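Phenazine biosynthesis protein PhzF family (Enterococcus faecalis, PDB 1S7J) probably acts as an isomerase of the PhzF family, built on the diaminopimelate epimerase fold. Local coordinates at residues L59-P64 with I68-H73; V81-Y86 with E91-T96. All blocks are in the same frame, centred on the assembly; numbering follows the deposited sequence.

Contact 1. Residues L59-P64 with I68-H73; sequences LRWFTP and IDLCGH
The indole of W61 lies flat against the backbone of L70 and C71, an example of an aromatic ring packed largely on main chain on this face. L70 CA stands over the six-membered ring, 3.8 Å from its centroid and 8° off the normal, which makes a CH-pi contact. C71 N lies over the same face toward the rim, 4.0 Å above the plane, while L59 CB backs the opposite face. D69 O approaches obliquely, 3.2 Å from W61 CZ3. At the other end of the ring W61 NE1 comes within 3.5 Å of C71 O, but the hydroxyl of T75 provides the bond, taking the indole N-H and being bonded to C71 O as well. Nearer the backbone, I68 CG2 touches W61 CB at 3.8 Å and reaches toward the methyl of T63. I68 N comes 3.3 Å from W61 O in a weak bond that is doubtful, because the position of that carbonyl is less sure. The ring is swung over the 69-71 backbone because CG is anti to the carbonyl carbon (chi1 -44°). Further out, S99 OG is hydrogen-bonded to D69 O, and T63 OG1 to R66. H73, just inside helix 72-85, is hydrogen-bonded through NE2 to E46, the predicted active-site residue, which the side chains of T63 and C71 also touch. Contact of backbone with one flat ring, together with a hydroxyl joining N-H to carbonyl, thus ties the segment leading into helix 72-85 to strand 56-62, beside the predicted active site.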
ATOM      1  N   LEU A  59       8.740  11.711   8.229  1.00 27.22           N
ATOM      2  CA  LEU A  59       8.250  11.336   6.905  1.00 26.72           C
ATOM      3  C   LEU A  59       7.275  12.356   6.343  1.00 27.46           C
ATOM      4  O   LEU A  59       6.553  13.022   7.083  1.00 24.78           O
ATOM      5  CB  LEU A  59       7.574   9.968   6.942  1.00 30.09           C
ATOM      6  CG  LEU A  59       8.226   8.849   6.127  1.00 30.74           C
ATOM      7  CD1 LEU A  59       7.348   7.623   6.199  1.00 28.18           C
ATOM      8  CD2 LEU A  59       8.447   9.267   4.670  1.00 24.78           C
ATOM      9  N   ARG A  60       7.200  12.381   5.013  1.00 24.22           N
ATOM     10  CA  ARG A  60       6.345  13.292   4.272  1.00 25.52           C
ATOM     11  C   ARG A  60       6.053  12.625   2.914  1.00 26.19           C
ATOM     12  O   ARG A  60       6.980  12.195   2.226  1.00 26.95           O
ATOM     13  CB  ARG A  60       7.093  14.590   4.031  1.00 26.30           C
ATOM     14  CG  ARG A  60       6.277  15.829   4.142  1.00 30.27           C
ATOM     15  CD  ARG A  60       6.534  16.523   5.453  1.00 25.23           C
ATOM     16  NE  ARG A  60       6.807  17.951   5.276  1.00 31.23           N
ATOM     17  CZ  ARG A  60       5.911  18.844   4.846  1.00 34.92           C
ATOM     18  NH1 ARG A  60       6.249  20.121   4.721  1.00 36.65           N
ATOM     19  NH2 ARG A  60       4.687  18.461   4.537  1.00 42.84           N
ATOM     20  N   TRP A  61       4.785  12.488   2.557  1.00 23.97           N
ATOM     21  CA  TRP A  61       4.428  11.884   1.276  1.00 25.31           C
ATOM     22  C   TRP A  61       3.713  12.891   0.421  1.00 29.90           C
ATOM     23  O   TRP A  61       2.925  13.701   0.916  1.00 24.75           O
ATOM     24  CB  TRP A  61       3.514  10.679   1.447  1.00 24.66           C
ATOM     25  CG  TRP A  61       3.893   9.738   2.525  1.00 28.53           C
ATOM     26  CD1 TRP A  61       4.546   8.541   2.386  1.00 29.27           C
ATOM     27  CD2 TRP A  61       3.569   9.853   3.907  1.00 27.88           C
ATOM     28  NE1 TRP A  61       4.631   7.907   3.593  1.00 26.96           N
ATOM     29  CE2 TRP A  61       4.036   8.691   4.552  1.00 29.06           C
ATOM     30  CE3 TRP A  61       2.911  10.835   4.676  1.00 29.72           C
ATOM     31  CZ2 TRP A  61       3.873   8.470   5.923  1.00 31.44           C
ATOM     32  CZ3 TRP A  61       2.750  10.619   6.040  1.00 34.42           C
ATOM     33  CH2 TRP A  61       3.227   9.444   6.649  1.00 28.51           C
ATOM     34  N   PHE A  62       3.973  12.825  -0.885  1.00 28.62           N
ATOM     35  CA  PHE A  62       3.356  13.692  -1.871  1.00 25.03           C
ATOM     36  C   PHE A  62       3.001  12.911  -3.114  1.00 28.71           C
ATOM     37  O   PHE A  62       3.719  11.989  -3.484  1.00 22.27           O
ATOM     38  CB  PHE A  62       4.344  14.778  -2.321  1.00 21.60           C
ATOM     39  CG  PHE A  62       4.590  15.846  -1.311  1.00 28.33           C
ATOM     40  CD1 PHE A  62       5.541  15.673  -0.312  1.00 21.85           C
ATOM     41  CD2 PHE A  62       3.896  17.051  -1.371  1.00 22.78           C
ATOM     42  CE1 PHE A  62       5.803  16.678   0.606  1.00 27.22           C
ATOM     43  CE2 PHE A  62       4.151  18.069  -0.456  1.00 21.21           C
ATOM     44  CZ  PHE A  62       5.107  17.880   0.537  1.00 26.08           C
ATOM     45  N   THR A  63       1.855  13.193  -3.693  1.00 27.59           N
ATOM     46  CA  THR A  63       1.456  12.593  -4.917  1.00 29.12           C
ATOM     47  C   THR A  63       1.537  13.713  -6.012  1.00 27.48           C
ATOM     48  O   THR A  63       1.717  14.896  -5.695  1.00 23.52           O
ATOM     49  CB  THR A  63       0.072  11.909  -4.880  1.00 31.31           C
ATOM     50  OG1 THR A  63      -0.912  12.934  -4.717  1.00 28.62           O
ATOM     51  CG2 THR A  63      -0.035  10.930  -3.731  1.00 34.64           C
ATOM     52  N   PRO A  64       1.314  13.355  -7.237  1.00 25.67           N
ATOM     53  CA  PRO A  64       1.290  14.427  -8.198  1.00 29.58           C
ATOM     54  C   PRO A  64       0.267  15.547  -7.953  1.00 32.77           C
ATOM     55  O   PRO A  64       0.363  16.625  -8.515  1.00 35.95           O
ATOM     56  CB  PRO A  64       1.176  13.749  -9.511  1.00 29.66           C
ATOM     57  CG  PRO A  64       1.936  12.447  -9.264  1.00 25.70           C
ATOM     58  CD  PRO A  64       1.438  12.063  -7.904  1.00 26.79           C
ATOM     59  N   ILE A  68      -0.380  13.712   0.959  1.00 47.73           N
ATOM     60  CA  ILE A  68      -1.341  12.808   1.548  1.00 49.99           C
ATOM     61  C   ILE A  68      -1.011  12.494   3.036  1.00 51.74           C
ATOM     62  O   ILE A  68       0.112  12.687   3.484  1.00 51.56           O
ATOM     63  CB  ILE A  68      -1.479  11.507   0.686  1.00 52.70           C
ATOM     64  CG1 ILE A  68      -2.582  10.550   1.278  1.00 56.91           C
ATOM     65  CG2 ILE A  68      -0.129  10.802   0.560  1.00 48.64           C
ATOM     66  CD1 ILE A  68      -3.979  11.156   1.469  1.00 59.92           C
ATOM     67  N   ASP A  69      -2.038  12.060   3.776  1.00 54.08           N
ATOM     68  CA  ASP A  69      -1.900  11.730   5.206  1.00 55.56           C
ATOM     69  C   ASP A  69      -1.016  10.533   5.469  1.00 55.87           C
ATOM     70  O   ASP A  69      -0.410  10.428   6.534  1.00 55.50           O
ATOM     71  CB  ASP A  69      -3.277  11.435   5.828  1.00 60.52           C
ATOM     72  CG  ASP A  69      -4.187  12.642   5.859  1.00 66.63           C
ATOM     73  OD1 ASP A  69      -3.816  13.664   6.484  1.00 66.50           O
ATOM     74  OD2 ASP A  69      -5.286  12.562   5.268  1.00 71.82           O
ATOM     75  N   LEU A  70      -0.968   9.592   4.512  1.00 54.68           N
ATOM     76  CA  LEU A  70      -0.180   8.390   4.697  1.00 53.47           C
ATOM     77  C   LEU A  70      -0.290   7.434   3.502  1.00 51.20           C
ATOM     78  O   LEU A  70      -1.338   7.378   2.846  1.00 54.34           O
ATOM     79  CB  LEU A  70      -0.720   7.666   5.949  1.00 54.60           C
ATOM     80  CG  LEU A  70       0.124   6.592   6.632  1.00 56.15           C
ATOM     81  CD1 LEU A  70      -0.255   6.543   8.099  1.00 52.30           C
ATOM     82  CD2 LEU A  70      -0.054   5.217   5.983  1.00 59.38           C
ATOM     83  N   CYS A  71       0.795   6.735   3.204  1.00 46.09           N
ATOM     84  CA  CYS A  71       0.795   5.706   2.159  1.00 45.37           C
ATOM     85  C   CYS A  71       1.813   4.637   2.525  1.00 44.01           C
ATOM     86  O   CYS A  71       3.000   4.913   2.696  1.00 43.24           O
ATOM     87  CB  CYS A  71       0.994   6.278   0.726  1.00 46.47           C
ATOM     88  SG  CYS A  71      -0.556   6.252  -0.264  1.00 35.16           S
ATOM     89  N   GLY A  72       1.303   3.428   2.733  1.00 38.44           N
ATOM     90  CA  GLY A  72       2.116   2.299   3.140  1.00 35.70           C
ATOM     91  C   GLY A  72       3.305   1.853   2.309  1.00 31.97           C
ATOM     92  O   GLY A  72       4.401   1.684   2.850  1.00 29.35           O
ATOM     93  N   HIS A  73       3.101   1.605   1.019  1.00 29.65           N
ATOM     94  CA  HIS A  73       4.200   1.142   0.172  1.00 26.45           C
ATOM     95  C   HIS A  73       5.354   2.134   0.127  1.00 24.51           C
ATOM     96  O   HIS A  73       6.506   1.739   0.012  1.00 25.59           O
ATOM     97  CB  HIS A  73       3.704   0.817  -1.246  1.00 26.44           C
ATOM     98  CG  HIS A  73       3.268   2.008  -2.021  1.00 23.82           C
ATOM     99  ND1 HIS A  73       3.961   2.476  -3.119  1.00 23.18           N
ATOM    100  CD2 HIS A  73       2.224   2.861  -1.845  1.00 20.01           C
ATOM    101  CE1 HIS A  73       3.362   3.564  -3.585  1.00 21.05           C
ATOM    102  NE2 HIS A  73       2.313   3.816  -2.826  1.00 21.77           N
TER

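Contact 2. Residues V81-Y86 with E91-T96; sequences VLFNYY and ETLHFT
Helix 72-85 and strand 92-97 belong to one of the two lobes, in each of which, as in the diaminopimelate epimerase fold, strands curl around a helix, and this contact is where the last turn of that helix meets the start of the strand. The short axes of residues 81-85 and 92-96 pass 10.1 Å apart at 132°, so the two elements run in largely opposed directions with a marked tilt. L93 points from the strand toward the helix. Its CD2 methyl sits over one face of the F83 ring, 3.5 Å from the centroid and 18° off the normal, a CH-pi contact between side chains that extend from opposite directions. F83 CG is anti to the carbonyl carbon (chi1 -82°), and this carries the ring from the flank of the helix to the strand. The far end of the ring reaches the residue just before the strand, F83 CZ being 3.8 Å from E91 O, and T92 CA, in the first strand residue, lies at the ring edge. The same L93 methyl also meets the helix at L82 CB, 3.7 Å away. Deeper in, L82 CD1 meets F95 CE1 at 3.9 Å. No hydrogen bond crosses the interface; the strand takes its backbone bonds from neighbours, L93 with V104 and H94 with Y57. Y57 also packs on L82, L93 and F95, and V25 touches L82 from strand 19-25. A largely apolar helix enclosed by strands is characteristic of the diaminopimelate epimerase fold, which the PhzF family shares.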
ATOM      1  N   VAL A  81      15.312   1.988   1.663  1.00 18.79           N
ATOM      2  CA  VAL A  81      16.514   2.728   1.309  1.00 22.89           C
ATOM      3  C   VAL A  81      17.343   3.179   2.497  1.00 23.99           C
ATOM      4  O   VAL A  81      18.547   3.391   2.361  1.00 29.22           O
ATOM      5  CB  VAL A  81      16.217   3.916   0.385  1.00 19.15           C
ATOM      6  CG1 VAL A  81      14.933   3.694  -0.359  1.00 18.12           C
ATOM      7  CG2 VAL A  81      16.240   5.221   1.109  1.00 20.17           C
ATOM      8  N   LEU A  82      16.698   3.415   3.648  1.00 22.76           N
ATOM      9  CA  LEU A  82      17.443   3.812   4.838  1.00 22.43           C
ATOM     10  C   LEU A  82      18.220   2.594   5.345  1.00 21.95           C
ATOM     11  O   LEU A  82      19.402   2.695   5.681  1.00 25.77           O
ATOM     12  CB  LEU A  82      16.512   4.349   5.922  1.00 19.49           C
ATOM     13  CG  LEU A  82      16.034   5.791   5.734  1.00 22.80           C
ATOM     14  CD1 LEU A  82      14.993   6.135   6.762  1.00 15.61           C
ATOM     15  CD2 LEU A  82      17.198   6.764   5.805  1.00 21.01           C
ATOM     16  N   PHE A  83      17.564   1.449   5.346  1.00 20.66           N
ATOM     17  CA  PHE A  83      18.177   0.207   5.795  1.00 25.99           C
ATOM     18  C   PHE A  83      19.331  -0.257   4.912  1.00 24.69           C
ATOM     19  O   PHE A  83      20.334  -0.769   5.410  1.00 28.52           O
ATOM     20  CB  PHE A  83      17.137  -0.929   5.838  1.00 24.47           C
ATOM     21  CG  PHE A  83      16.284  -0.943   7.086  1.00 27.77           C
ATOM     22  CD1 PHE A  83      14.890  -0.803   6.996  1.00 29.95           C
ATOM     23  CD2 PHE A  83      16.859  -1.132   8.345  1.00 30.32           C
ATOM     24  CE1 PHE A  83      14.084  -0.853   8.151  1.00 30.48           C
ATOM     25  CE2 PHE A  83      16.064  -1.181   9.502  1.00 28.70           C
ATOM     26  CZ  PHE A  83      14.675  -1.044   9.402  1.00 32.66           C
ATOM     27  N   ASN A  84      19.176  -0.101   3.606  1.00 21.66           N
ATOM     28  CA  ASN A  84      20.191  -0.542   2.666  1.00 18.90           C
ATOM     29  C   ASN A  84      21.210   0.463   2.195  1.00 18.03           C
ATOM     30  O   ASN A  84      22.262   0.077   1.716  1.00 22.58           O
ATOM     31  CB  ASN A  84      19.518  -1.207   1.453  1.00 16.77           C
ATOM     32  CG  ASN A  84      18.773  -2.457   1.805  1.00 21.01           C
ATOM     33  OD1 ASN A  84      19.330  -3.532   1.788  1.00 27.42           O
ATOM     34  ND2 ASN A  84      17.513  -2.300   2.174  1.00 20.80           N
ATOM     35  N   TYR A  85      20.911   1.757   2.306  1.00 16.95           N
ATOM     36  CA  TYR A  85      21.848   2.771   1.816  1.00 16.35           C
ATOM     37  C   TYR A  85      22.294   3.840   2.798  1.00 18.65           C
ATOM     38  O   TYR A  85      23.216   4.596   2.509  1.00 16.35           O
ATOM     39  CB  TYR A  85      21.277   3.445   0.546  1.00 13.47           C
ATOM     40  CG  TYR A  85      20.961   2.465  -0.579  1.00 20.79           C
ATOM     41  CD1 TYR A  85      19.760   1.770  -0.600  1.00 20.42           C
ATOM     42  CD2 TYR A  85      21.900   2.198  -1.595  1.00 16.33           C
ATOM     43  CE1 TYR A  85      19.483   0.820  -1.587  1.00 21.27           C
ATOM     44  CE2 TYR A  85      21.627   1.240  -2.600  1.00 20.48           C
ATOM     45  CZ  TYR A  85      20.423   0.554  -2.578  1.00 19.42           C
ATOM     46  OH  TYR A  85      20.167  -0.444  -3.494  1.00 26.27           O
ATOM     47  N   TYR A  86      21.638   3.921   3.957  1.00 21.71           N
ATOM     48  CA  TYR A  86      22.008   4.934   4.947  1.00 25.35           C
ATOM     49  C   TYR A  86      22.500   4.371   6.241  1.00 30.47           C
ATOM     50  O   TYR A  86      22.550   5.067   7.267  1.00 24.98           O
ATOM     51  CB  TYR A  86      20.868   5.920   5.158  1.00 27.52           C
ATOM     52  CG  TYR A  86      20.729   6.875   4.017  1.00 24.12           C
ATOM     53  CD1 TYR A  86      21.338   8.134   4.056  1.00 24.31           C
ATOM     54  CD2 TYR A  86      20.032   6.517   2.855  1.00 21.34           C
ATOM     55  CE1 TYR A  86      21.270   9.001   2.978  1.00 21.38           C
ATOM     56  CE2 TYR A  86      19.959   7.374   1.773  1.00 26.84           C
ATOM     57  CZ  TYR A  86      20.581   8.621   1.839  1.00 26.35           C
ATOM     58  OH  TYR A  86      20.503   9.489   0.783  1.00 25.70           O
ATOM     59  N   GLU A  91      17.206  -2.970  13.951  1.00 35.57           N
ATOM     60  CA  GLU A  91      16.239  -3.704  13.150  1.00 36.08           C
ATOM     61  C   GLU A  91      14.901  -2.966  12.984  1.00 31.65           C
ATOM     62  O   GLU A  91      14.024  -3.430  12.250  1.00 27.36           O
ATOM     63  CB  GLU A  91      15.973  -5.095  13.744  1.00 44.22           C
ATOM     64  CG  GLU A  91      15.100  -5.081  15.013  1.00 52.24           C
ATOM     65  CD  GLU A  91      14.581  -6.471  15.422  1.00 60.06           C
ATOM     66  OE1 GLU A  91      14.130  -6.603  16.578  1.00 63.68           O
ATOM     67  OE2 GLU A  91      14.607  -7.415  14.594  1.00 60.49           O
ATOM     68  N   THR A  92      14.744  -1.830  13.646  1.00 26.84           N
ATOM     69  CA  THR A  92      13.499  -1.080  13.542  1.00 25.29           C
ATOM     70  C   THR A  92      13.711   0.411  13.346  1.00 22.29           C
ATOM     71  O   THR A  92      14.483   1.044  14.050  1.00 22.77           O
ATOM     72  CB  THR A  92      12.579  -1.326  14.778  1.00 26.04           C
ATOM     73  OG1 THR A  92      12.226  -2.707  14.843  1.00 31.76           O
ATOM     74  CG2 THR A  92      11.310  -0.529  14.669  1.00 27.67           C
ATOM     75  N   LEU A  93      13.000   0.950  12.364  1.00 20.63           N
ATOM     76  CA  LEU A  93      13.067   2.367  12.016  1.00 23.17           C
ATOM     77  C   LEU A  93      11.830   3.102  12.597  1.00 23.25           C
ATOM     78  O   LEU A  93      10.709   2.594  12.526  1.00 21.98           O
ATOM     79  CB  LEU A  93      13.097   2.499  10.485  1.00 20.64           C
ATOM     80  CG  LEU A  93      14.194   3.289   9.759  1.00 28.32           C
ATOM     81  CD1 LEU A  93      15.324   3.687  10.694  1.00 22.12           C
ATOM     82  CD2 LEU A  93      14.711   2.454   8.588  1.00 22.58           C
ATOM     83  N   HIS A  94      12.053   4.280  13.160  1.00 22.96           N
ATOM     84  CA  HIS A  94      10.973   5.056  13.752  1.00 23.72           C
ATOM     85  C   HIS A  94      10.770   6.362  13.016  1.00 23.86           C
ATOM     86  O   HIS A  94      11.699   7.156  12.889  1.00 24.19           O
ATOM     87  CB  HIS A  94      11.277   5.334  15.236  1.00 20.99           C
ATOM     88  CG  HIS A  94      11.458   4.091  16.054  1.00 22.36           C
ATOM     89  ND1 HIS A  94      10.438   3.179  16.257  1.00 25.50           N
ATOM     90  CD2 HIS A  94      12.551   3.576  16.660  1.00 27.26           C
ATOM     91  CE1 HIS A  94      10.903   2.153  16.948  1.00 20.85           C
ATOM     92  NE2 HIS A  94      12.176   2.363  17.206  1.00 26.12           N
ATOM     93  N   PHE A  95       9.559   6.592  12.528  1.00 23.59           N
ATOM     94  CA  PHE A  95       9.253   7.810  11.797  1.00 25.95           C
ATOM     95  C   PHE A  95       8.320   8.720  12.572  1.00 27.62           C
ATOM     96  O   PHE A  95       7.560   8.262  13.413  1.00 31.06           O
ATOM     97  CB  PHE A  95       8.609   7.466  10.446  1.00 21.22           C
ATOM     98  CG  PHE A  95       9.460   6.610   9.565  1.00 21.93           C
ATOM     99  CD1 PHE A  95      10.475   7.177   8.785  1.00 19.66           C
ATOM    100  CD2 PHE A  95       9.248   5.246   9.490  1.00 18.27           C
ATOM    101  CE1 PHE A  95      11.265   6.386   7.946  1.00 24.41           C
ATOM    102  CE2 PHE A  95      10.031   4.438   8.655  1.00 26.23           C
ATOM    103  CZ  PHE A  95      11.044   5.015   7.882  1.00 23.78           C
ATOM    104  N   THR A  96       8.383  10.024  12.279  1.00 31.74           N
ATOM    105  CA  THR A  96       7.513  10.989  12.926  1.00 36.12           C
ATOM    106  C   THR A  96       6.637  11.746  11.909  1.00 38.57           C
ATOM    107  O   THR A  96       6.837  12.913  11.639  1.00 46.04           O
ATOM    108  CB  THR A  96       8.267  11.981  13.831  1.00 36.57           C
ATOM    109  OG1 THR A  96       9.149  12.817  13.072  1.00 35.70           O
ATOM    110  CG2 THR A  96       9.068  11.225  14.850  1.00 34.69           C
TER

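Both contacts use helix 72-85, but at opposite ends: contact 1 lies where the chain enters it, contact 2 where it finishes. Their centres are about 16 Å apart, and L59 CG meets F95 CD1 at 3.9 Å, so the two pack against one another. Each is partly buried, yet contact 1 is nearer the centre of the chain, about 10 Å against 18 Å between centres, and borders the predicted active site, from which contact 2 is remote. The chemistry differs too. Residues 59-64 and 68-73 combine a ring on backbone with a polar network, whereas 81-86 and 91-96 rely mainly on aliphatic and aromatic side chains, with no hydrogen bond across.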